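Local atomic coordinates of GrgF (Penicillium sp. sh18, PDB entry 6LZH), a protein that acts as a polyketide transferase in the biosynthesis of gregatin A, probably joining two polyketide chains by Claisen condensation. Residues F26-R31 / G60-L65; Q108-G113 / V131-A136; K54-H59 / N282-F287; T20-L25 / I71-G76. One frame throughout, in Å; residues are numbered along the deposited sequence.

Contact 1 (F26-R31 / G60-L65); sequences FPASQR and GITCLL
Phe-26 and Cys-63 grip each other through both backbone amides, forming an antiparallel hydrogen-bonded pair where strand 20-26 ends. Phe-26 N donates to Cys-63 O over 2.7 Å in an almost straight bond; the return bond, Cys-63 N to Phe-26 O, measures 3.0 Å. Both side chains lie on the same face of the sheet, with Phe-26 CB 4.2 Å from Cys-63 CB. A chi1 of -61° holds the phenyl ring beside its own backbone N, its edge turned to Cys-63 O and Phe-26 CE1 4.2 Å from Leu-65 CB. Helix 49-58 covers this face, Ala-53 and Gln-57 touching Phe-26 and Phe-56 touching Cys-63, a buried setting that suits apolar residues.

In the alpha/beta hydrolase sheet, strand 20-26 runs antiparallel to strand 62-66. The regular pairing ends after Phe-26, and a side chain takes over: Thr-62 OG1 accepts from Ala-28 N at 2.9 Å. The small methyl of Ala-28 fits close by, Ala-28 CB 3.5 Å from Gly-60 O.

Toward solvent the packing slackens. Gln-30 folds back through a bend at chi2, yet Gln-30 NE2 stays 4.2 Å from Gly-60 CA, and a water bridges the segments instead, donating to Gln-30 O and Gly-60 O. Gly-60, at positive phi, is the C-prime residue of the Schellman motif closing helix 49-58; a side chain at these backbone angles would collide with the carbonyl oxygen of the residue before, so glycine suits the place.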
# COMPACT_ATOMS: atom_id res chain seq x y z
N PHE A 26 -18.64 -10.34 21.61
CA PHE A 26 -19.25 -11.56 22.16
C PHE A 26 -18.39 -12.03 23.33
O PHE A 26 -17.42 -12.79 23.15
CB PHE A 26 -19.37 -12.67 21.10
CG PHE A 26 -20.23 -12.29 19.90
CD1 PHE A 26 -19.73 -11.46 18.90
CD2 PHE A 26 -21.53 -12.78 19.78
CE1 PHE A 26 -20.52 -11.11 17.81
CE2 PHE A 26 -22.32 -12.45 18.68
CZ PHE A 26 -21.81 -11.62 17.70
N PRO A 27 -18.69 -11.58 24.56
CA PRO A 27 -17.80 -11.89 25.69
C PRO A 27 -17.92 -13.33 26.14
O PRO A 27 -19.02 -13.87 26.26
CB PRO A 27 -18.29 -10.93 26.78
CG PRO A 27 -19.68 -10.59 26.40
CD PRO A 27 -19.69 -10.56 24.90
N ALA A 28 -16.77 -13.94 26.39
CA ALA A 28 -16.73 -15.21 27.08
C ALA A 28 -17.10 -15.01 28.55
O ALA A 28 -17.12 -13.89 29.06
CB ALA A 28 -15.35 -15.85 26.99
N SER A 29 -17.39 -16.12 29.23
CA SER A 29 -17.85 -16.11 30.62
C SER A 29 -16.74 -15.84 31.62
O SER A 29 -17.03 -15.63 32.80
CB SER A 29 -18.51 -17.44 30.96
OG SER A 29 -19.60 -17.69 30.09
N GLN A 30 -15.48 -15.86 31.19
CA GLN A 30 -14.37 -15.61 32.10
C GLN A 30 -13.17 -15.18 31.27
O GLN A 30 -13.16 -15.32 30.04
CB GLN A 30 -14.05 -16.85 32.95
CG GLN A 30 -13.56 -18.06 32.17
CD GLN A 30 -14.60 -18.61 31.19
OE1 GLN A 30 -15.66 -19.10 31.60
NE2 GLN A 30 -14.31 -18.52 29.90
N ARG A 31 -12.16 -14.63 31.95
CA ARG A 31 -10.97 -14.15 31.26
C ARG A 31 -10.30 -15.29 30.51
O ARG A 31 -10.16 -16.40 31.03
CB ARG A 31 -10.01 -13.51 32.27
CG ARG A 31 -8.67 -13.05 31.68
CD ARG A 31 -7.80 -12.42 32.77
NE ARG A 31 -6.47 -12.10 32.28
CZ ARG A 31 -6.16 -10.98 31.65
NH1 ARG A 31 -7.09 -10.06 31.43
NH2 ARG A 31 -4.91 -10.77 31.24
N GLY A 60 -15.51 -20.40 25.06
CA GLY A 60 -14.61 -19.66 25.91
C GLY A 60 -13.77 -18.59 25.24
O GLY A 60 -12.87 -18.04 25.88
N ILE A 61 -14.05 -18.26 23.98
CA ILE A 61 -13.26 -17.26 23.27
C ILE A 61 -14.09 -15.99 23.11
O ILE A 61 -15.17 -16.02 22.50
CB ILE A 61 -12.81 -17.76 21.89
CG1 ILE A 61 -11.93 -19.00 22.04
CG2 ILE A 61 -12.09 -16.63 21.14
CD1 ILE A 61 -11.90 -19.86 20.78
N THR A 62 -13.56 -14.87 23.62
CA THR A 62 -14.21 -13.57 23.43
C THR A 62 -13.97 -13.06 22.01
O THR A 62 -12.82 -12.91 21.58
CB THR A 62 -13.70 -12.55 24.45
OG1 THR A 62 -14.11 -12.94 25.77
CG2 THR A 62 -14.28 -11.18 24.18
N CYS A 63 -15.05 -12.78 21.28
CA CYS A 63 -14.95 -12.41 19.88
C CYS A 63 -15.33 -10.96 19.64
O CYS A 63 -16.30 -10.45 20.22
CB CYS A 63 -15.83 -13.34 19.00
SG CYS A 63 -15.30 -15.07 19.09
N LEU A 64 -14.54 -10.29 18.80
CA LEU A 64 -14.80 -8.95 18.29
C LEU A 64 -15.10 -9.08 16.80
O LEU A 64 -14.29 -9.60 16.03
CB LEU A 64 -13.60 -8.02 18.50
CG LEU A 64 -13.73 -6.64 17.84
CD1 LEU A 64 -14.90 -5.80 18.44
CD2 LEU A 64 -12.42 -5.87 17.91
N LEU A 65 -16.28 -8.62 16.40
CA LEU A 65 -16.70 -8.67 15.00
C LEU A 65 -17.08 -7.25 14.60
O LEU A 65 -18.01 -6.69 15.18
CB LEU A 65 -17.89 -9.63 14.85
CG LEU A 65 -18.58 -9.81 13.52
CD1 LEU A 65 -17.55 -10.09 12.47
CD2 LEU A 65 -19.63 -10.95 13.62
O HOH W 1 -12.49 -17.57 28.51

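Contact 2 (Q108-G113 / V131-A136); sequences QIALWG and VAAAIA
Leu-111 lies between two backbone partners on the neighbouring strand: Leu-111 N donates to Ala-133 O at 2.9 Å and Leu-111 O accepts from Ile-135 N at 2.8 Å. The strands run parallel, 13° apart, and the ladder goes on through Ala-132 N to Ile-109 O and Gly-113 N to Ile-135 O.

Trp-112 can be traced outward along the face it shares with Ile-135. Trp-112 CB stands 4.2 Å from Ile-135 O. With CG anti to the backbone N (chi1 -178°), Trp-112 CD1 is brought against the isoleucine, 3.8 Å from Ile-135 CG2, and Trp-112 NE1 follows at 4.1 Å from the same methyl. The indole N-H, NE1, is spent on Gln-284 OE1 of helix 277-292, which gives this buried polar atom an acceptor. Isoleucine suits the place because its branching at CB brings CG2 to the indole while Ile-135 CD1 also reaches Trp-112 CD1.

On the other face the leucine crosses Val-131 at about a right angle, Leu-111 CG lying 3.8 Å from Val-131 CG1 and Leu-111 CD1 lying against Val-131 CG2. Replacing Leu-111 by an alanine is likely to leave both methyls of Val-131 without a partner and open a gap beside Thr-121 and Ala-124 of helix 116-127. Small Ala-134 and Ala-136 let that helix lie close to the sheet. Strand, helix 116-127 and strand form a beta-alpha-beta crossover, and just beyond Gly-113 the chain makes what is probably the nucleophile elbow carrying the active-site Cys-115.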
# COMPACT_ATOMS: atom_id res chain seq x y z
N GLN A 108 -3.26 -14.21 24.22
CA GLN A 108 -4.16 -15.15 23.55
C GLN A 108 -5.11 -14.41 22.62
O GLN A 108 -6.31 -14.71 22.57
CB GLN A 108 -4.94 -15.99 24.55
CG GLN A 108 -4.04 -16.72 25.57
CD GLN A 108 -4.83 -17.57 26.53
OE1 GLN A 108 -5.87 -17.14 27.05
NE2 GLN A 108 -4.34 -18.78 26.79
N ILE A 109 -4.61 -13.45 21.87
CA ILE A 109 -5.43 -12.70 20.92
C ILE A 109 -5.14 -13.24 19.53
O ILE A 109 -4.00 -13.13 19.05
CB ILE A 109 -5.17 -11.20 21.00
CG1 ILE A 109 -5.62 -10.68 22.37
CG2 ILE A 109 -5.90 -10.48 19.86
CD1 ILE A 109 -5.32 -9.21 22.62
N ALA A 110 -6.15 -13.82 18.90
CA ALA A 110 -6.02 -14.40 17.58
C ALA A 110 -6.80 -13.57 16.56
O ALA A 110 -7.69 -12.79 16.91
CB ALA A 110 -6.48 -15.86 17.59
N LEU A 111 -6.43 -13.70 15.29
CA LEU A 111 -7.14 -13.08 14.19
C LEU A 111 -7.77 -14.18 13.34
O LEU A 111 -7.15 -15.23 13.13
CB LEU A 111 -6.19 -12.25 13.32
CG LEU A 111 -5.40 -11.12 14.00
CD1 LEU A 111 -4.55 -10.38 12.96
CD2 LEU A 111 -6.36 -10.18 14.73
N TRP A 112 -8.96 -13.91 12.81
CA TRP A 112 -9.70 -14.86 11.99
C TRP A 112 -10.33 -14.07 10.86
O TRP A 112 -10.89 -13.00 11.08
CB TRP A 112 -10.76 -15.57 12.84
CG TRP A 112 -11.63 -16.64 12.19
CD1 TRP A 112 -11.56 -18.00 12.41
CD2 TRP A 112 -12.74 -16.43 11.32
NE1 TRP A 112 -12.54 -18.65 11.69
CE2 TRP A 112 -13.27 -17.71 11.01
CE3 TRP A 112 -13.33 -15.30 10.75
CZ2 TRP A 112 -14.38 -17.88 10.16
CZ3 TRP A 112 -14.42 -15.47 9.89
CH2 TRP A 112 -14.93 -16.74 9.62
N GLY A 113 -10.27 -14.59 9.65
CA GLY A 113 -10.83 -13.86 8.52
C GLY A 113 -11.38 -14.80 7.47
O GLY A 113 -10.82 -15.86 7.20
N VAL A 131 -0.09 -10.56 18.00
CA VAL A 131 -1.10 -11.55 17.65
C VAL A 131 -0.56 -12.93 17.98
O VAL A 131 0.58 -13.26 17.62
CB VAL A 131 -1.47 -11.42 16.16
CG1 VAL A 131 -2.34 -12.58 15.69
CG2 VAL A 131 -2.15 -10.06 15.90
N ALA A 132 -1.36 -13.75 18.67
CA ALA A 132 -0.89 -15.06 19.09
C ALA A 132 -1.09 -16.13 18.03
O ALA A 132 -0.35 -17.12 18.02
CB ALA A 132 -1.60 -15.48 20.39
N ALA A 133 -2.04 -15.93 17.11
CA ALA A 133 -2.39 -16.95 16.12
C ALA A 133 -3.31 -16.30 15.09
O ALA A 133 -3.98 -15.31 15.39
CB ALA A 133 -3.07 -18.17 16.76
N ALA A 134 -3.33 -16.87 13.88
CA ALA A 134 -4.14 -16.32 12.81
C ALA A 134 -4.78 -17.46 12.03
O ALA A 134 -4.12 -18.46 11.76
CB ALA A 134 -3.31 -15.44 11.85
N ILE A 135 -6.06 -17.29 11.66
CA ILE A 135 -6.79 -18.26 10.84
C ILE A 135 -7.37 -17.54 9.63
O ILE A 135 -8.10 -16.55 9.78
CB ILE A 135 -7.92 -18.94 11.63
CG1 ILE A 135 -7.37 -19.69 12.86
CG2 ILE A 135 -8.72 -19.88 10.67
CD1 ILE A 135 -8.49 -20.14 13.85
N ALA A 136 -7.06 -18.06 8.43
CA ALA A 136 -7.62 -17.54 7.19
C ALA A 136 -8.52 -18.60 6.57
O ALA A 136 -8.06 -19.71 6.28
CB ALA A 136 -6.51 -17.12 6.21

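Contact 3 (K54-H59 / N282-F287); sequences KWFQEH and NRQLDF
The end of helix 49-58 and the middle of helix 277-292 pass at 50°, their axes 11.4 Å apart, a spacing wide enough for large side chains to fill. Trp-55 reaches across to Asn-282 and Leu-285. Its six-membered ring turns an edge to Asn-282, with Trp-55 CZ2 3.4 Å from Asn-282 OD1, so the amide oxygen meets ring C-H groups; the indole and amide planes are 68° apart. Leu-285 fits beside this ring, Leu-285 CD2 lying 3.8 Å from Trp-55 CH2 and 3.7 Å from His-59 CD2, a single methyl that serves two rings.

His-59 is fixed by a nearly straight bond from His-59 ND1 to Trp-55 O, 2.7 Å long and close to the imidazole plane. That bond holds CE1 over the rim of one indole face. On the outer side a water donates to Asn-282 OD1 and accepts weakly from His-59 NE2. Deeper in, the edge of Phe-56 brings CZ near Gln-284 OE1, whose hydrogen-bond donor is Trp-112 NE1.

Trp-55 NE1 is held by Glu-278, one turn before Asn-282 on helix 277-292. On the sheet side of the helices, Phe-56 and Leu-285 both rest on Ile-61, while Gln-284 and Phe-287 pack on strands 133-137 and 232-237.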
# COMPACT_ATOMS: atom_id res chain seq x y z
N LYS A 54 -20.63 -16.64 17.91
CA LYS A 54 -21.39 -17.25 19.00
C LYS A 54 -20.84 -18.62 19.38
O LYS A 54 -20.72 -18.94 20.56
CB LYS A 54 -22.87 -17.35 18.60
CG LYS A 54 -23.76 -17.88 19.71
CD LYS A 54 -23.97 -16.83 20.78
CE LYS A 54 -25.01 -17.25 21.82
NZ LYS A 54 -24.41 -17.39 23.19
N TRP A 55 -20.48 -19.43 18.37
CA TRP A 55 -19.90 -20.74 18.64
C TRP A 55 -18.58 -20.63 19.40
O TRP A 55 -18.34 -21.36 20.36
CB TRP A 55 -19.71 -21.50 17.33
CG TRP A 55 -19.32 -22.95 17.48
CD1 TRP A 55 -20.16 -24.04 17.42
CD2 TRP A 55 -18.00 -23.47 17.70
NE1 TRP A 55 -19.43 -25.19 17.59
CE2 TRP A 55 -18.11 -24.87 17.76
CE3 TRP A 55 -16.73 -22.89 17.85
CZ2 TRP A 55 -17.00 -25.71 17.96
CZ3 TRP A 55 -15.63 -23.72 18.05
CH2 TRP A 55 -15.77 -25.11 18.10
N PHE A 56 -17.67 -19.75 18.93
CA PHE A 56 -16.40 -19.54 19.64
C PHE A 56 -16.64 -19.01 21.04
O PHE A 56 -15.96 -19.41 22.00
CB PHE A 56 -15.50 -18.56 18.86
CG PHE A 56 -14.78 -19.19 17.68
CD1 PHE A 56 -14.04 -20.34 17.82
CD2 PHE A 56 -14.87 -18.60 16.42
CE1 PHE A 56 -13.39 -20.92 16.72
CE2 PHE A 56 -14.23 -19.18 15.31
CZ PHE A 56 -13.48 -20.32 15.47
N GLN A 57 -17.56 -18.05 21.18
CA GLN A 57 -17.90 -17.53 22.50
C GLN A 57 -18.34 -18.66 23.44
O GLN A 57 -17.93 -18.70 24.61
CB GLN A 57 -19.00 -16.47 22.36
CG GLN A 57 -19.47 -15.84 23.67
CD GLN A 57 -20.74 -15.03 23.51
OE1 GLN A 57 -21.55 -15.26 22.60
NE2 GLN A 57 -20.93 -14.06 24.40
N GLU A 58 -19.16 -19.58 22.93
CA GLU A 58 -19.64 -20.70 23.74
C GLU A 58 -18.51 -21.64 24.14
O GLU A 58 -18.66 -22.39 25.11
CB GLU A 58 -20.72 -21.48 22.98
CG GLU A 58 -22.07 -20.81 22.97
CD GLU A 58 -23.00 -21.40 21.94
OE1 GLU A 58 -22.54 -22.23 21.14
OE2 GLU A 58 -24.18 -21.03 21.94
N HIS A 59 -17.38 -21.60 23.42
CA HIS A 59 -16.19 -22.36 23.76
C HIS A 59 -15.12 -21.51 24.44
O HIS A 59 -13.94 -21.86 24.42
CB HIS A 59 -15.63 -23.03 22.50
CG HIS A 59 -16.52 -24.12 21.97
ND1 HIS A 59 -17.68 -23.85 21.28
CD2 HIS A 59 -16.45 -25.47 22.08
CE1 HIS A 59 -18.28 -24.99 20.97
NE2 HIS A 59 -17.54 -25.99 21.45
N ASN A 282 -14.38 -27.10 15.34
CA ASN A 282 -13.61 -27.85 16.34
C ASN A 282 -12.14 -27.94 15.95
O ASN A 282 -11.25 -27.85 16.80
CB ASN A 282 -14.17 -29.24 16.53
CG ASN A 282 -15.23 -29.28 17.59
OD1 ASN A 282 -15.14 -28.54 18.56
ND2 ASN A 282 -16.25 -30.12 17.40
N ARG A 283 -11.88 -28.13 14.65
CA ARG A 283 -10.51 -28.18 14.15
C ARG A 283 -9.80 -26.85 14.39
O ARG A 283 -8.67 -26.83 14.90
CB ARG A 283 -10.54 -28.54 12.66
CG ARG A 283 -9.22 -28.34 11.91
CD ARG A 283 -8.13 -29.34 12.34
NE ARG A 283 -6.94 -29.18 11.51
CZ ARG A 283 -6.84 -29.68 10.28
NH1 ARG A 283 -7.84 -30.38 9.78
NH2 ARG A 283 -5.73 -29.49 9.57
N GLN A 284 -10.46 -25.73 14.06
CA GLN A 284 -9.88 -24.41 14.29
C GLN A 284 -9.72 -24.13 15.78
O GLN A 284 -8.73 -23.53 16.20
CB GLN A 284 -10.75 -23.33 13.64
CG GLN A 284 -10.74 -23.39 12.12
CD GLN A 284 -11.80 -22.51 11.48
OE1 GLN A 284 -12.14 -21.45 12.00
NE2 GLN A 284 -12.34 -22.96 10.35
N LEU A 285 -10.70 -24.54 16.58
CA LEU A 285 -10.58 -24.42 18.03
C LEU A 285 -9.38 -25.21 18.56
O LEU A 285 -8.65 -24.73 19.44
CB LEU A 285 -11.88 -24.88 18.68
CG LEU A 285 -11.83 -24.96 20.20
CD1 LEU A 285 -11.82 -23.54 20.74
CD2 LEU A 285 -13.03 -25.75 20.71
N ASP A 286 -9.15 -26.41 18.02
CA ASP A 286 -8.00 -27.20 18.45
C ASP A 286 -6.69 -26.51 18.08
O ASP A 286 -5.74 -26.48 18.87
CB ASP A 286 -8.07 -28.60 17.82
CG ASP A 286 -7.06 -29.55 18.42
OD1 ASP A 286 -7.24 -29.92 19.60
OD2 ASP A 286 -6.07 -29.91 17.74
N PHE A 287 -6.63 -25.95 16.87
CA PHE A 287 -5.47 -25.15 16.46
C PHE A 287 -5.22 -24.03 17.46
O PHE A 287 -4.09 -23.84 17.93
CB PHE A 287 -5.72 -24.58 15.07
CG PHE A 287 -4.71 -23.55 14.64
CD1 PHE A 287 -3.47 -23.93 14.16
CD2 PHE A 287 -5.01 -22.20 14.71
CE1 PHE A 287 -2.54 -22.97 13.75
CE2 PHE A 287 -4.07 -21.23 14.30
CZ PHE A 287 -2.85 -21.62 13.83
O HOH W 2 -16.07 -28.64 21.03

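Contact 4 (T20-L25 / I71-G76); sequences TLRGWL and IGASDG
Arg-22, on strand 20-26, reaches across to a type II' beta turn that runs from Ile-71 to Ser-74 and to the residue after it, with Gly-72 supplying the positive phi the turn's second position needs. The turn belongs to the loop joining strand 62-66 to helix 84-99 in the alpha/beta hydrolase fold.

The bonds of the guanidinium, ionic and neutral, come first. Arg-22 NH1 meets Asp-75 OD1 at 2.9 Å in a nearly straight salt bridge. Asp-75 OD1 lies in the guanidinium plane, whereas NH1 meets it from above the carboxylate plane; the two planes are 62° apart. Arg-22 NH1 also donates to Ala-73 O, 3.0 Å away, while NE pairs with Glu-12 on strand 9-14. An extended chain from CG to NE carries the charge this far, its CD passing beside Ala-73 O. A leucine in its place would probably leave Ala-73 O without this donor and the carboxylates of Asp-75 and Glu-12 without their cation.

Hydrogen bonds to the backbone of strand 20-26 make the second group. Asp-75 N donates to Thr-20 O at 2.9 Å, and Asp-75 OD2 accepts from Thr-20 N at 3.2 Å. Ser-74 OG accepts from Arg-22 N over 2.9 Å and is bonded in turn to Asp-67 O, so a small hydroxyl links strand and loop.

Van der Waals contact is slighter: Leu-21 CD2 lies 3.9 Å from Ser-74 CB. On the arginine itself, the methyl CG2 of Thr-20 sits over the centre of one guanidinium face, 3.5 Å above the plane.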
# COMPACT_ATOMS: atom_id res chain seq x y z
N THR A 20 -13.94 6.10 13.58
CA THR A 20 -14.63 5.20 14.50
C THR A 20 -15.10 3.97 13.72
O THR A 20 -15.86 4.10 12.75
CB THR A 20 -15.84 5.88 15.15
OG1 THR A 20 -15.41 7.00 15.92
CG2 THR A 20 -16.55 4.91 16.06
N LEU A 21 -14.65 2.80 14.14
CA LEU A 21 -15.16 1.54 13.62
C LEU A 21 -16.10 0.96 14.64
O LEU A 21 -15.86 1.07 15.85
CB LEU A 21 -14.02 0.56 13.35
CG LEU A 21 -12.90 1.04 12.43
CD1 LEU A 21 -11.97 -0.13 12.11
CD2 LEU A 21 -13.45 1.67 11.15
N ARG A 22 -17.16 0.31 14.17
CA ARG A 22 -18.19 -0.18 15.07
C ARG A 22 -18.42 -1.66 14.84
O ARG A 22 -18.24 -2.17 13.73
CB ARG A 22 -19.51 0.61 14.88
CG ARG A 22 -19.34 2.11 15.17
CD ARG A 22 -20.62 2.95 15.02
NE ARG A 22 -20.34 4.35 15.37
CZ ARG A 22 -19.82 5.25 14.53
NH1 ARG A 22 -19.54 4.93 13.28
NH2 ARG A 22 -19.59 6.49 14.94
N GLY A 23 -18.81 -2.35 15.91
CA GLY A 23 -18.98 -3.77 15.80
C GLY A 23 -19.63 -4.35 17.03
O GLY A 23 -20.27 -3.65 17.82
N TRP A 24 -19.43 -5.65 17.17
CA TRP A 24 -20.08 -6.45 18.19
C TRP A 24 -19.02 -7.19 18.98
O TRP A 24 -18.08 -7.74 18.41
CB TRP A 24 -21.04 -7.47 17.58
CG TRP A 24 -22.29 -6.89 17.02
CD1 TRP A 24 -23.00 -5.82 17.51
CD2 TRP A 24 -23.02 -7.35 15.87
NE1 TRP A 24 -24.10 -5.59 16.73
CE2 TRP A 24 -24.14 -6.51 15.72
CE3 TRP A 24 -22.81 -8.39 14.95
CZ2 TRP A 24 -25.06 -6.68 14.69
CZ3 TRP A 24 -23.74 -8.56 13.93
CH2 TRP A 24 -24.85 -7.70 13.80
N LEU A 25 -19.20 -7.20 20.29
CA LEU A 25 -18.37 -7.95 21.21
C LEU A 25 -19.18 -9.12 21.74
O LEU A 25 -20.28 -8.93 22.26
CB LEU A 25 -17.91 -7.04 22.35
CG LEU A 25 -17.06 -7.66 23.45
CD1 LEU A 25 -15.74 -8.11 22.89
CD2 LEU A 25 -16.85 -6.63 24.57
N ILE A 71 -17.89 0.65 5.64
CA ILE A 71 -18.82 -0.46 5.49
C ILE A 71 -19.77 -0.46 6.68
O ILE A 71 -19.36 -0.11 7.79
CB ILE A 71 -18.05 -1.81 5.42
CG1 ILE A 71 -17.15 -1.85 4.18
CG2 ILE A 71 -18.99 -2.99 5.48
CD1 ILE A 71 -17.88 -2.22 2.90
N GLY A 72 -21.04 -0.82 6.44
CA GLY A 72 -21.94 -1.10 7.55
C GLY A 72 -22.11 0.11 8.45
O GLY A 72 -22.39 1.22 7.99
N ALA A 73 -21.90 -0.09 9.75
CA ALA A 73 -22.06 0.96 10.76
C ALA A 73 -20.80 1.79 10.99
O ALA A 73 -20.85 2.74 11.78
CB ALA A 73 -22.50 0.33 12.09
N SER A 74 -19.68 1.46 10.35
CA SER A 74 -18.42 2.13 10.63
C SER A 74 -18.29 3.43 9.85
O SER A 74 -18.86 3.59 8.77
CB SER A 74 -17.23 1.21 10.31
OG SER A 74 -17.12 0.21 11.31
N ASP A 75 -17.52 4.36 10.41
CA ASP A 75 -17.13 5.57 9.71
C ASP A 75 -16.31 5.23 8.47
O ASP A 75 -15.84 4.11 8.29
CB ASP A 75 -16.29 6.50 10.60
CG ASP A 75 -17.09 7.14 11.71
OD1 ASP A 75 -18.32 7.01 11.73
OD2 ASP A 75 -16.45 7.78 12.57
N GLY A 76 -16.12 6.25 7.63
CA GLY A 76 -15.23 6.13 6.49
C GLY A 76 -15.87 6.57 5.20
O GLY A 76 -17.00 6.19 4.90
O HOH W 3 -17.97 9.01 14.23

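How the contacts relate
Contacts 1, 2 and 4 all reach the same mixed sheet. Strand 20-26 takes part in both contact 4 and contact 1, whose centres are about 19 Å apart, and the ladder between these ends includes Leu-65 O and Trp-24 N, 2.7 Å apart. Contact 3, centred about 11 Å from contact 1 and about 12 Å from contact 2, joins two helices that flank the sheet: Gln-57 NE2 lies 2.7 Å from Pro-27 O in contact 1. Only contact 2 comes near the active site, Gly-113 being about 8 Å from the side chain of Cys-115, and the side chain of Ala-136 about 10 Å from that of His-269. A bound sodium ion lies about 10 Å from the side chain of Gln-284.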